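Local coordinates for protein flavodoxin (Methanosarcina acetivorans C2A, PDB 5WID) that binds flavin mononucleotide and probably serves as a carrier of electrons, at residues V6-S11 with K61-M66. Residues are numbered along the deposited sequence; the frame is centred on the assembly and turned at random.
With FMN (flavin mononucleotide), chain D; ACT (acetate ion), chain F.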
loop_
_atom_site.group_PDB
_atom_site.type_symbol
_atom_site.label_atom_id
_atom_site.label_comp_id
_atom_site.label_asym_id
_atom_site.label_seq_id
_atom_site.Cartn_x
_atom_site.Cartn_y
_atom_site.Cartn_z
ATOM N N VAL A 6 -4.427 -0.032 -1.382
ATOM C CA VAL A 6 -5.303 0.940 -0.727
ATOM C C VAL A 6 -4.491 2.196 -0.458
ATOM O O VAL A 6 -3.361 2.097 0.027
ATOM C CB VAL A 6 -5.856 0.388 0.602
ATOM C CG1 VAL A 6 -6.798 1.422 1.269
ATOM C CG2 VAL A 6 -6.535 -0.951 0.395
ATOM N N TYR A 7 -5.068 3.373 -0.717
ATOM C CA TYR A 7 -4.266 4.591 -0.583
ATOM C C TYR A 7 -5.099 5.766 -0.082
ATOM O O TYR A 7 -6.327 5.810 -0.224
ATOM C CB TYR A 7 -3.591 4.973 -1.920
ATOM C CG TYR A 7 -4.597 5.267 -2.998
ATOM C CD1 TYR A 7 -5.129 4.245 -3.780
ATOM C CD2 TYR A 7 -5.063 6.563 -3.202
ATOM C CE1 TYR A 7 -6.086 4.511 -4.747
ATOM C CE2 TYR A 7 -6.025 6.838 -4.164
ATOM C CZ TYR A 7 -6.532 5.806 -4.933
ATOM O OH TYR A 7 -7.485 6.065 -5.898
ATOM N N LEU A 8 -4.389 6.723 0.516
ATOM C CA LEU A 8 -4.886 8.068 0.777
ATOM C C LEU A 8 -4.008 9.031 -0.003
ATOM O O LEU A 8 -2.777 8.938 0.065
ATOM C CB LEU A 8 -4.836 8.418 2.269
ATOM C CG LEU A 8 -5.453 9.771 2.657
ATOM C CD1 LEU A 8 -6.052 9.720 4.074
ATOM C CD2 LEU A 8 -4.406 10.893 2.571
ATOM N N SER A 9 -4.629 9.988 -0.699
ATOM C CA SER A 9 -3.855 10.954 -1.466
ATOM C C SER A 9 -4.572 12.293 -1.454
ATOM O O SER A 9 -5.786 12.329 -1.664
ATOM C CB SER A 9 -3.661 10.454 -2.909
ATOM O OG SER A 9 -2.793 11.308 -3.635
ATOM N N THR A 10 -3.825 13.380 -1.226
ATOM C CA THR A 10 -4.414 14.720 -1.172
ATOM C C THR A 10 -4.278 15.496 -2.476
ATOM O O THR A 10 -5.101 16.379 -2.751
ATOM C CB THR A 10 -3.785 15.557 -0.039
ATOM O OG1 THR A 10 -2.415 15.858 -0.337
ATOM C CG2 THR A 10 -3.862 14.808 1.303
ATOM N N SER A 11 -3.268 15.199 -3.287
ATOM C CA SER A 11 -3.060 15.905 -4.539
ATOM C C SER A 11 -2.796 14.965 -5.703
ATOM O O SER A 11 -2.532 15.443 -6.810
ATOM C CB SER A 11 -1.894 16.908 -4.413
ATOM O OG SER A 11 -0.608 16.278 -4.530
ATOM N N LYS A 61 3.312 12.506 9.943
ATOM C CA LYS A 61 2.424 11.383 10.219
ATOM C C LYS A 61 1.709 10.984 8.935
ATOM O O LYS A 61 1.659 11.749 7.973
ATOM C CB LYS A 61 1.371 11.749 11.283
ATOM C CG LYS A 61 1.916 11.989 12.692
ATOM C CD LYS A 61 2.785 10.818 13.142
ATOM C CE LYS A 61 3.360 11.032 14.542
ATOM N NZ LYS A 61 4.066 9.810 15.031
ATOM N N MET A 62 1.140 9.780 8.919
ATOM C CA MET A 62 0.099 9.527 7.929
ATOM C C MET A 62 -1.122 10.359 8.304
ATOM O O MET A 62 -1.308 10.731 9.471
ATOM C CB MET A 62 -0.256 8.035 7.858
ATOM C CG MET A 62 -1.184 7.549 8.975
ATOM S SD MET A 62 -1.283 5.740 9.001
ATOM C CE MET A 62 0.285 5.310 9.741
ATOM N N LEU A 63 -1.942 10.702 7.316
ATOM C CA LEU A 63 -3.086 11.543 7.656
ATOM C C LEU A 63 -4.067 10.772 8.537
ATOM O O LEU A 63 -4.151 9.541 8.480
ATOM C CB LEU A 63 -3.780 12.063 6.398
ATOM C CG LEU A 63 -3.091 13.272 5.741
ATOM C CD1 LEU A 63 -1.904 12.805 4.888
ATOM C CD2 LEU A 63 -4.070 14.066 4.888
ATOM N N LEU A 64 -4.786 11.511 9.383
ATOM C CA LEU A 64 -5.668 10.886 10.368
ATOM C C LEU A 64 -6.693 9.912 9.779
ATOM O O LEU A 64 -6.905 8.849 10.389
ATOM C CB LEU A 64 -6.362 11.982 11.191
ATOM C CG LEU A 64 -7.307 11.514 12.302
ATOM C CD1 LEU A 64 -6.573 10.594 13.279
ATOM C CD2 LEU A 64 -7.905 12.709 13.036
ATOM N N PRO A 65 -7.356 10.184 8.645
ATOM C CA PRO A 65 -8.270 9.166 8.103
ATOM C C PRO A 65 -7.582 7.845 7.812
ATOM O O PRO A 65 -8.196 6.790 7.998
ATOM C CB PRO A 65 -8.808 9.817 6.821
ATOM C CG PRO A 65 -8.743 11.304 7.131
ATOM C CD PRO A 65 -7.429 11.437 7.866
ATOM N N MET A 66 -6.317 7.866 7.380
ATOM C CA MET A 66 -5.619 6.606 7.137
ATOM C C MET A 66 -5.221 5.934 8.448
ATOM O O MET A 66 -5.237 4.697 8.553
ATOM C CB MET A 66 -4.388 6.832 6.250
ATOM C CG MET A 66 -3.557 5.552 6.011
ATOM S SD MET A 66 -4.526 4.233 5.262
ATOM C CE MET A 66 -4.501 4.720 3.541
HETATM N N1 FMN D . 5.946 16.020 3.611
HETATM C C2 FMN D . 6.783 15.456 4.545
HETATM O O2 FMN D . 7.684 14.697 4.176
HETATM N N3 FMN D . 6.616 15.737 5.891
HETATM C C4 FMN D . 5.611 16.564 6.321
HETATM O O4 FMN D . 5.493 16.777 7.538
HETATM C C4A FMN D . 4.768 17.148 5.372
HETATM N N5 FMN D . 3.757 18.002 5.757
HETATM C C5A FMN D . 2.932 18.574 4.808
HETATM C C6 FMN D . 1.925 19.442 5.227
HETATM C C7 FMN D . 1.085 20.023 4.289
HETATM C C7M FMN D . 0.001 20.954 4.765
HETATM C C8 FMN D . 1.256 19.754 2.933
HETATM C C8M FMN D . 0.354 20.385 1.909
HETATM C C9 FMN D . 2.270 18.888 2.509
HETATM C C9A FMN D . 3.106 18.301 3.453
HETATM N N10 FMN D . 4.113 17.435 3.058
HETATM C C10 FMN D . 4.943 16.872 4.011
HETATM C "C1'" FMN D . 4.340 17.138 1.612
HETATM C "C2'" FMN D . 3.425 16.055 1.042
HETATM O "O2'" FMN D . 3.599 14.801 1.679
HETATM C "C3'" FMN D . 3.786 15.923 -0.435
HETATM O "O3'" FMN D . 3.380 17.101 -1.108
HETATM C "C4'" FMN D . 3.190 14.690 -1.119
HETATM O "O4'" FMN D . 3.732 14.630 -2.424
HETATM C "C5'" FMN D . 1.661 14.707 -1.189
HETATM O "O5'" FMN D . 1.253 13.471 -1.754
HETATM P P FMN D . -0.299 13.188 -2.056
HETATM O O1P FMN D . -0.426 11.702 -2.279
HETATM O O2P FMN D . -1.103 13.608 -0.841
HETATM O O3P FMN D . -0.692 13.970 -3.278
HETATM C C ACT F . -10.031 8.230 -5.656
HETATM O O ACT F . -10.709 9.064 -4.997
HETATM O OXT ACT F . -8.777 8.235 -5.519
HETATM C CH3 ACT F . -10.693 7.277 -6.584
#
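With CG anti to the backbone N (chi1 -175°), L8 holds its isobutyl group out toward K61-M66, while M66 folds at chi2 and chi3 so that its methyl CE comes back against the strand. That methyl lies 3.6 Å from L8 N and beside Y7 C, a place an unbranched, flexible thioether can reach. The two methyls of L8 part company: CD1 rests 3.9 Å from P65 CB in the first turn of helix 64-76, and CD2 sits 3.9 Å from L63 CD1, the two leucine side chains crossing at about a right angle. L63, at the N-cap, offers no polar cap but apolar branches, and its CD2 meets T10 CG2 at 3.7 Å. The arrangement belongs to the flavodoxin fold, in which the loop after the first strand, 2-8, wraps the FMN phosphate. T10 suits both sides, since its methyl faces L63 while OG1 donates to FMN O2P (2.7 Å), which also takes T10 N. S9 OG binds O1P, and S11 uses N and OG on O3P, small hydroxyls that fit close to the anion. On the strand's other face the Y7 side chain lies against K15 and A18 of helix 13-27, its OH giving a 2.6 Å hydrogen bond to OXT of an acetate probably from the crystallisation liquor; an alanine here would probably open a gap against that helix.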